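Local coordinates for aromatic amino acid exporter YddG (Starkeya novella, PDB 5I20), which transports a broad range of amino acids, including threonine, methionine, lysine and glutamate, across the cell inner membrane through a basket-shaped helical fold with a central substrate-binding cavity, at residues A[6-10]-A[227-231]; A[32-36]-A[79-83]; A[66-70]-A[173-177]. All coordinates share one frame; numbering follows the deposited sequence.

Interaction 1: residues A[6-10]-A[227-231]; sequences ATLIG and TWDIG. With OLC ((2R)-2,3-dihydroxypropyl (9Z)-octadec-9-enoate), chain H.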
# COMPACT_ATOMS: atom_id res chain seq x y z
N ALA A 6 14.57 10.71 -2.01
CA ALA A 6 13.12 10.58 -2.04
C ALA A 6 12.69 9.15 -2.35
O ALA A 6 11.71 8.64 -1.80
CB ALA A 6 12.52 11.54 -3.05
N THR A 7 13.44 8.49 -3.23
CA THR A 7 13.18 7.09 -3.54
C THR A 7 13.42 6.22 -2.30
O THR A 7 12.61 5.36 -1.97
CB THR A 7 14.05 6.58 -4.70
OG1 THR A 7 13.87 7.43 -5.84
CG2 THR A 7 13.67 5.16 -5.08
N LEU A 8 14.53 6.47 -1.61
CA LEU A 8 14.84 5.74 -0.38
C LEU A 8 13.77 6.03 0.68
O LEU A 8 13.36 5.13 1.41
CB LEU A 8 16.23 6.12 0.14
CG LEU A 8 16.92 5.09 1.04
CD1 LEU A 8 17.28 3.83 0.25
CD2 LEU A 8 18.15 5.67 1.73
N ILE A 9 13.33 7.28 0.73
CA ILE A 9 12.26 7.71 1.63
C ILE A 9 10.95 6.97 1.31
O ILE A 9 10.26 6.50 2.21
CB ILE A 9 12.06 9.24 1.56
CG1 ILE A 9 13.23 9.97 2.22
CG2 ILE A 9 10.78 9.67 2.25
CD1 ILE A 9 13.13 11.48 2.17
N GLY A 10 10.63 6.87 0.02
CA GLY A 10 9.44 6.14 -0.40
C GLY A 10 9.48 4.68 -0.01
O GLY A 10 8.45 4.07 0.28
N THR A 227 5.56 9.36 3.68
CA THR A 227 6.84 8.98 3.10
C THR A 227 6.63 8.41 1.69
O THR A 227 7.54 8.44 0.86
CB THR A 227 7.59 7.96 3.99
OG1 THR A 227 8.88 7.69 3.46
CG2 THR A 227 6.83 6.67 4.08
N TRP A 228 5.43 7.91 1.43
CA TRP A 228 5.06 7.43 0.10
C TRP A 228 4.76 8.62 -0.80
O TRP A 228 5.10 8.62 -1.99
CB TRP A 228 3.84 6.50 0.20
CG TRP A 228 3.40 5.88 -1.10
CD1 TRP A 228 2.27 6.19 -1.80
CD2 TRP A 228 4.07 4.85 -1.83
NE1 TRP A 228 2.19 5.41 -2.93
CE2 TRP A 228 3.28 4.58 -2.97
CE3 TRP A 228 5.25 4.12 -1.64
CZ2 TRP A 228 3.64 3.61 -3.91
CZ3 TRP A 228 5.60 3.17 -2.58
CH2 TRP A 228 4.80 2.93 -3.70
N ASP A 229 4.13 9.64 -0.22
CA ASP A 229 3.85 10.88 -0.94
C ASP A 229 5.14 11.53 -1.43
O ASP A 229 5.21 12.02 -2.55
CB ASP A 229 3.06 11.84 -0.05
CG ASP A 229 2.53 13.04 -0.81
OD1 ASP A 229 1.58 12.87 -1.61
OD2 ASP A 229 3.05 14.15 -0.61
N ILE A 230 6.16 11.52 -0.57
CA ILE A 230 7.46 12.08 -0.93
C ILE A 230 8.10 11.31 -2.08
O ILE A 230 8.60 11.91 -3.03
CB ILE A 230 8.42 12.08 0.28
CG1 ILE A 230 7.92 13.07 1.34
CG2 ILE A 230 9.84 12.44 -0.16
CD1 ILE A 230 8.82 13.16 2.56
N GLY A 231 8.08 9.98 -1.99
CA GLY A 231 8.63 9.14 -3.04
C GLY A 231 7.92 9.31 -4.37
O GLY A 231 8.55 9.29 -5.42
C8 OLC H . 16.42 -0.66 -1.97
C7 OLC H . 16.21 0.67 -1.32
C6 OLC H . 15.78 1.67 -2.34
C5 OLC H . 16.94 2.02 -3.20
C4 OLC H . 16.69 3.33 -3.86
C3 OLC H . 17.76 3.58 -4.87
C2 OLC H . 17.71 5.00 -5.30
C1 OLC H . 17.65 5.06 -6.79
O19 OLC H . 17.04 5.96 -7.34
O20 OLC H . 18.35 4.13 -7.53
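Gly10 and Gly231 meet backbone to backbone, their CA atoms 4.1 Å apart, with no side chain on either to hold the helices off. Two CA-H...O contacts run through this spot in opposite senses. Gly10 CA lies 3.2 Å from Thr227 O, with an angle of 149° at the hydrogen, and Gly231 CA approaches Ala6 O at 3.4 Å along a more bent path. Both carbonyls also accept a helical backbone bond one turn on, from Gly231 N and Gly10 N respectively. To one side of the glycines the contact is apolar. In Ile9 and Ile230, chi1 values of -71° and -67° put CG1 anti to the carbonyl carbon and leave CG2 anti to the backbone N; Ile9 CG2 and Ile230 CG2 meet at 3.8 Å, and Ala6 CB adds a wider 4.0 Å touch on Ile230 CG2. Ala6 and Gly10, four residues apart, form a small-xxx-small motif, and the two helices run roughly antiparallel, the axes of segments 6-10 and 227-231 approaching to 7.3 Å, each from a different one of the two EamA family regions. Gly10 O sits in the plane of the Trp228 indole at its edge, 3.7 Å from CE3. Further out, Trp228 NE1 is hydrogen-bonded to Ser167 OG and the indole stacks on Trp163, which together fix its rotation. Asp229 forms a salt bridge to Lys233. Thr7 and Leu8 point away from helix 224-234 and carry a monoolein tail, with Leu8 CD1 3.7 Å from its C7.

Interaction 2: residues A[32-36]-A[79-83]; sequences PFLLT and HFFYF. With OLC ((2R)-2,3-dihydroxypropyl (9Z)-octadec-9-enoate), chain G.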
# COMPACT_ATOMS: atom_id res chain seq x y z
N PRO A 32 -13.26 -3.67 9.59
CA PRO A 32 -12.31 -2.85 8.82
C PRO A 32 -12.56 -1.34 8.82
O PRO A 32 -11.60 -0.58 8.94
CB PRO A 32 -12.46 -3.41 7.40
CG PRO A 32 -13.82 -4.01 7.37
CD PRO A 32 -14.00 -4.61 8.73
N PHE A 33 -13.81 -0.91 8.68
CA PHE A 33 -14.11 0.51 8.56
C PHE A 33 -13.87 1.27 9.86
O PHE A 33 -13.33 2.38 9.85
CB PHE A 33 -15.55 0.73 8.09
CG PHE A 33 -15.70 0.70 6.61
CD1 PHE A 33 -15.09 1.65 5.81
CD2 PHE A 33 -16.47 -0.28 5.99
CE1 PHE A 33 -15.22 1.63 4.44
CE2 PHE A 33 -16.61 -0.31 4.62
CZ PHE A 33 -15.99 0.65 3.84
N LEU A 34 -14.26 0.67 10.98
CA LEU A 34 -13.99 1.26 12.28
C LEU A 34 -12.49 1.31 12.54
O LEU A 34 -11.98 2.29 13.07
CB LEU A 34 -14.68 0.47 13.40
CG LEU A 34 -14.51 1.06 14.80
CD1 LEU A 34 -15.17 2.43 14.89
CD2 LEU A 34 -15.07 0.12 15.86
N LEU A 35 -11.80 0.25 12.14
CA LEU A 35 -10.35 0.17 12.32
C LEU A 35 -9.66 1.22 11.46
O LEU A 35 -8.64 1.79 11.85
CB LEU A 35 -9.85 -1.23 11.97
CG LEU A 35 -8.39 -1.56 12.31
CD1 LEU A 35 -8.15 -1.50 13.81
CD2 LEU A 35 -8.00 -2.93 11.75
N THR A 36 -10.23 1.48 10.29
CA THR A 36 -9.72 2.50 9.39
C THR A 36 -9.94 3.89 9.98
O THR A 36 -9.02 4.72 10.00
CB THR A 36 -10.41 2.41 8.01
OG1 THR A 36 -10.12 1.14 7.42
CG2 THR A 36 -9.92 3.52 7.09
N HIS A 79 -9.59 1.71 -0.21
CA HIS A 79 -10.00 1.08 1.04
C HIS A 79 -11.39 0.45 0.95
O HIS A 79 -11.60 -0.69 1.36
CB HIS A 79 -9.99 2.11 2.17
CG HIS A 79 -8.75 2.08 3.01
ND1 HIS A 79 -7.64 2.84 2.72
CD2 HIS A 79 -8.45 1.38 4.13
CE1 HIS A 79 -6.71 2.61 3.62
NE2 HIS A 79 -7.17 1.73 4.49
N PHE A 80 -12.35 1.21 0.42
CA PHE A 80 -13.73 0.77 0.31
C PHE A 80 -13.88 -0.46 -0.58
O PHE A 80 -14.63 -1.39 -0.25
CB PHE A 80 -14.61 1.90 -0.22
CG PHE A 80 -16.05 1.51 -0.46
CD1 PHE A 80 -16.95 1.52 0.59
CD2 PHE A 80 -16.49 1.15 -1.72
CE1 PHE A 80 -18.28 1.17 0.38
CE2 PHE A 80 -17.81 0.80 -1.94
CZ PHE A 80 -18.70 0.81 -0.89
N PHE A 81 -13.17 -0.47 -1.70
CA PHE A 81 -13.28 -1.56 -2.66
C PHE A 81 -12.53 -2.80 -2.21
O PHE A 81 -12.90 -3.92 -2.55
CB PHE A 81 -12.79 -1.11 -4.04
CG PHE A 81 -13.80 -0.32 -4.81
CD1 PHE A 81 -14.82 -0.95 -5.50
CD2 PHE A 81 -13.74 1.07 -4.84
CE1 PHE A 81 -15.75 -0.22 -6.21
CE2 PHE A 81 -14.67 1.80 -5.55
CZ PHE A 81 -15.68 1.16 -6.23
N TYR A 82 -11.48 -2.61 -1.42
CA TYR A 82 -10.74 -3.75 -0.91
C TYR A 82 -11.52 -4.44 0.21
O TYR A 82 -11.51 -5.66 0.33
CB TYR A 82 -9.36 -3.33 -0.41
CG TYR A 82 -8.49 -4.52 -0.06
CD1 TYR A 82 -8.13 -5.45 -1.02
CD2 TYR A 82 -8.03 -4.71 1.24
CE1 TYR A 82 -7.35 -6.54 -0.71
CE2 TYR A 82 -7.24 -5.79 1.57
CZ TYR A 82 -6.90 -6.70 0.59
OH TYR A 82 -6.12 -7.79 0.91
N PHE A 83 -12.22 -3.64 1.02
CA PHE A 83 -13.08 -4.19 2.07
C PHE A 83 -14.24 -4.95 1.44
O PHE A 83 -14.69 -5.97 1.97
CB PHE A 83 -13.59 -3.09 2.99
CG PHE A 83 -12.51 -2.40 3.78
CD1 PHE A 83 -11.29 -3.02 3.99
CD2 PHE A 83 -12.71 -1.13 4.30
CE1 PHE A 83 -10.28 -2.39 4.71
CE2 PHE A 83 -11.71 -0.50 5.02
CZ PHE A 83 -10.50 -1.13 5.22
C10 OLC G . -0.98 -0.25 -0.40
C9 OLC G . -0.61 0.43 0.87
C11 OLC G . -2.41 -0.46 -0.73
C8 OLC G . -1.67 0.87 1.81
C16 OLC G . -3.15 -5.39 0.07
C12 OLC G . -2.57 -1.68 -1.56
C7 OLC G . -1.81 -0.08 2.94
C15 OLC G . -4.23 -4.43 -0.27
C13 OLC G . -3.94 -2.25 -1.35
C6 OLC G . -2.85 0.40 3.90
C14 OLC G . -3.90 -3.73 -1.55
C5 OLC G . -3.92 -0.62 4.03
C4 OLC G . -4.74 -0.34 5.25
C3 OLC G . -5.68 -1.47 5.50
C2 OLC G . -6.34 -1.29 6.82
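Phe83 is wedged among Pro32, Phe33 and Thr36, filling the gap between two transmembrane helices of the DMT fold where helix 32-53 begins at the periplasmic side. The short segments run nearly antiparallel, at 151°, but their axes stay 11.2 Å apart, so aromatic side chains bridge the interval.

Ring contacts dominate. Phe83 drives its edge into the face of Phe33 as a T-shaped pair, CD2 standing over the centre of the Phe33 ring, with centroids 5.0 Å apart and planes at 84°. Pro32 CB makes a CH-pi contact, centred over a face of Phe83 at 3.5 Å from the centroid; on the opposite face lies His79 O, toward the rim. Phe80 completes the apolar group, its CD1 reaching the edge of Phe33 at CZ (3.5 Å). Phe33 and Thr36 also pack on Ser192 of helix 181-199.

Lipid contacts fall on helix 65-88: the tail of a bound monoolein passes His79, where C4 is 3.3 Å from NE2, and lays C15 over a face of Tyr82. The imidazole is held through ND1 by Leu75 O.

Thr36 OG1, anti to the carbonyl carbon (chi1 -62°), merely packs at the Phe83 edge. Its hydrogen bond stays within its own helical turn: Thr36 OG1 lies 2.7 Å from Pro32 O, and OG1 and Thr36 N bind that oxygen from opposite faces of the carbonyl plane.

Interaction 3: residues A[66-70]-A[173-177]; sequences PVWVH and FARVP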
# COMPACT_ATOMS: atom_id res chain seq x y z
N PRO A 66 -9.60 19.81 -6.89
CA PRO A 66 -9.00 18.60 -7.49
C PRO A 66 -8.01 17.90 -6.57
O PRO A 66 -7.77 16.70 -6.72
CB PRO A 66 -8.29 19.14 -8.74
CG PRO A 66 -8.98 20.41 -9.05
CD PRO A 66 -9.34 21.00 -7.73
N VAL A 67 -7.43 18.65 -5.63
CA VAL A 67 -6.51 18.07 -4.65
C VAL A 67 -7.26 17.15 -3.70
O VAL A 67 -6.79 16.05 -3.39
CB VAL A 67 -5.78 19.18 -3.85
CG1 VAL A 67 -4.97 18.57 -2.71
CG2 VAL A 67 -4.89 20.00 -4.77
N TRP A 68 -8.44 17.58 -3.26
CA TRP A 68 -9.27 16.79 -2.35
C TRP A 68 -9.90 15.60 -3.04
O TRP A 68 -10.09 14.55 -2.43
CB TRP A 68 -10.35 17.67 -1.73
CG TRP A 68 -9.80 18.76 -0.89
CD1 TRP A 68 -9.77 20.09 -1.19
CD2 TRP A 68 -9.19 18.62 0.40
NE1 TRP A 68 -9.18 20.79 -0.16
CE2 TRP A 68 -8.81 19.91 0.82
CE3 TRP A 68 -8.92 17.53 1.23
CZ2 TRP A 68 -8.18 20.14 2.04
CZ3 TRP A 68 -8.30 17.76 2.44
CH2 TRP A 68 -7.93 19.05 2.83
N VAL A 69 -10.26 15.76 -4.31
CA VAL A 69 -10.83 14.65 -5.08
C VAL A 69 -9.78 13.55 -5.21
O VAL A 69 -10.07 12.37 -5.05
CB VAL A 69 -11.31 15.11 -6.47
CG1 VAL A 69 -11.62 13.91 -7.35
CG2 VAL A 69 -12.54 15.99 -6.34
N HIS A 70 -8.55 13.97 -5.48
CA HIS A 70 -7.42 13.06 -5.63
C HIS A 70 -7.11 12.30 -4.33
O HIS A 70 -7.01 11.08 -4.33
CB HIS A 70 -6.19 13.85 -6.10
CG HIS A 70 -4.89 13.12 -5.92
ND1 HIS A 70 -3.96 13.48 -4.96
CD2 HIS A 70 -4.35 12.07 -6.58
CE1 HIS A 70 -2.92 12.68 -5.04
NE2 HIS A 70 -3.13 11.81 -6.01
N PHE A 173 0.54 16.43 -8.57
CA PHE A 173 0.34 17.36 -7.47
C PHE A 173 1.62 17.56 -6.67
O PHE A 173 1.57 17.72 -5.45
CB PHE A 173 -0.79 16.88 -6.55
CG PHE A 173 -2.11 16.70 -7.25
CD1 PHE A 173 -2.95 17.78 -7.44
CD2 PHE A 173 -2.50 15.46 -7.70
CE1 PHE A 173 -4.17 17.62 -8.08
CE2 PHE A 173 -3.71 15.29 -8.34
CZ PHE A 173 -4.55 16.37 -8.53
N ALA A 174 2.76 17.55 -7.35
CA ALA A 174 4.05 17.65 -6.68
C ALA A 174 4.22 18.97 -5.92
O ALA A 174 4.98 19.04 -4.96
CB ALA A 174 5.18 17.49 -7.69
N ARG A 175 3.50 20.01 -6.34
CA ARG A 175 3.56 21.29 -5.65
C ARG A 175 2.85 21.23 -4.30
O ARG A 175 3.13 22.02 -3.40
CB ARG A 175 2.95 22.40 -6.51
N VAL A 176 1.92 20.28 -4.16
CA VAL A 176 1.14 20.14 -2.94
C VAL A 176 1.97 19.56 -1.80
O VAL A 176 2.55 18.48 -1.94
CB VAL A 176 -0.10 19.25 -3.16
CG1 VAL A 176 -0.88 19.08 -1.87
CG2 VAL A 176 -0.99 19.83 -4.25
N PRO A 177 2.04 20.27 -0.66
CA PRO A 177 2.82 19.86 0.52
C PRO A 177 2.42 18.48 1.04
O PRO A 177 1.27 18.07 0.91
CB PRO A 177 2.49 20.94 1.55
CG PRO A 177 2.10 22.14 0.74
CD PRO A 177 1.39 21.58 -0.46
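His70 carries its imidazole on an extended chi1 of 164°, which swings the ring toward the loop, while Phe173, its CG anti to the carbonyl carbon (chi1 -59°), extends its ring to meet it. The result is an offset stack with centroids 4.5 Å apart and planes inclined at 29°. Phe173 CD2 stands 3.7 Å above the centre of the imidazole, and Phe173 CE2 comes to 3.5 Å from His70 CG. The phenyl ring slides on across the helix surface: Phe173 CZ lies 3.7 Å from Pro66 O, and Phe173 CD1 is 4.0 Å from Val67 CG2. Val67 CG2 also meets Val176 CG2 tip to tip at 3.9 Å.

The imidazole also stacks with Tyr166, and its NE2 is hydrogen-bonded to Tyr166 O, which settles the ring's rotation. Phe173 and Val176 reach the helix together because they are the ends of a type I beta turn, closed by Val176 N to Phe173 O at 2.9 Å. Val176 O accepts a hydrogen bond from Lys233 NZ. Here a tight turn within the loop joining helices 150-169 and 181-199 rests by hydrophobic and aromatic contacts on the beginning of transmembrane helix 65-88, at the cytoplasmic side of the DMT-superfamily transporter fold.

From the N terminus, segment 6-10 opens the longest loop, closed by segment 227-231 with 216 residues between, so interaction 1 joins the first helix to helix 224-234 and encloses both other contacts along the chain. Segment 32-36 opens the shortest loop, which returns at 79-83 and ties helix 32-53 to helix 65-88. Before it closes, segment 66-70 begins interaction 3, completed at 173-177, which ties helix 65-88 to the loop before helix 181-199. Interactions 2 and 3 therefore cross, one toward the periplasmic end of helix 65-88, one at its cytoplasmic start, with centres about 23 Å apart. Interactions 1 and 3 approach to about 5 Å between nearest atoms, and Lys233 bonds to both Asp229 and Val176.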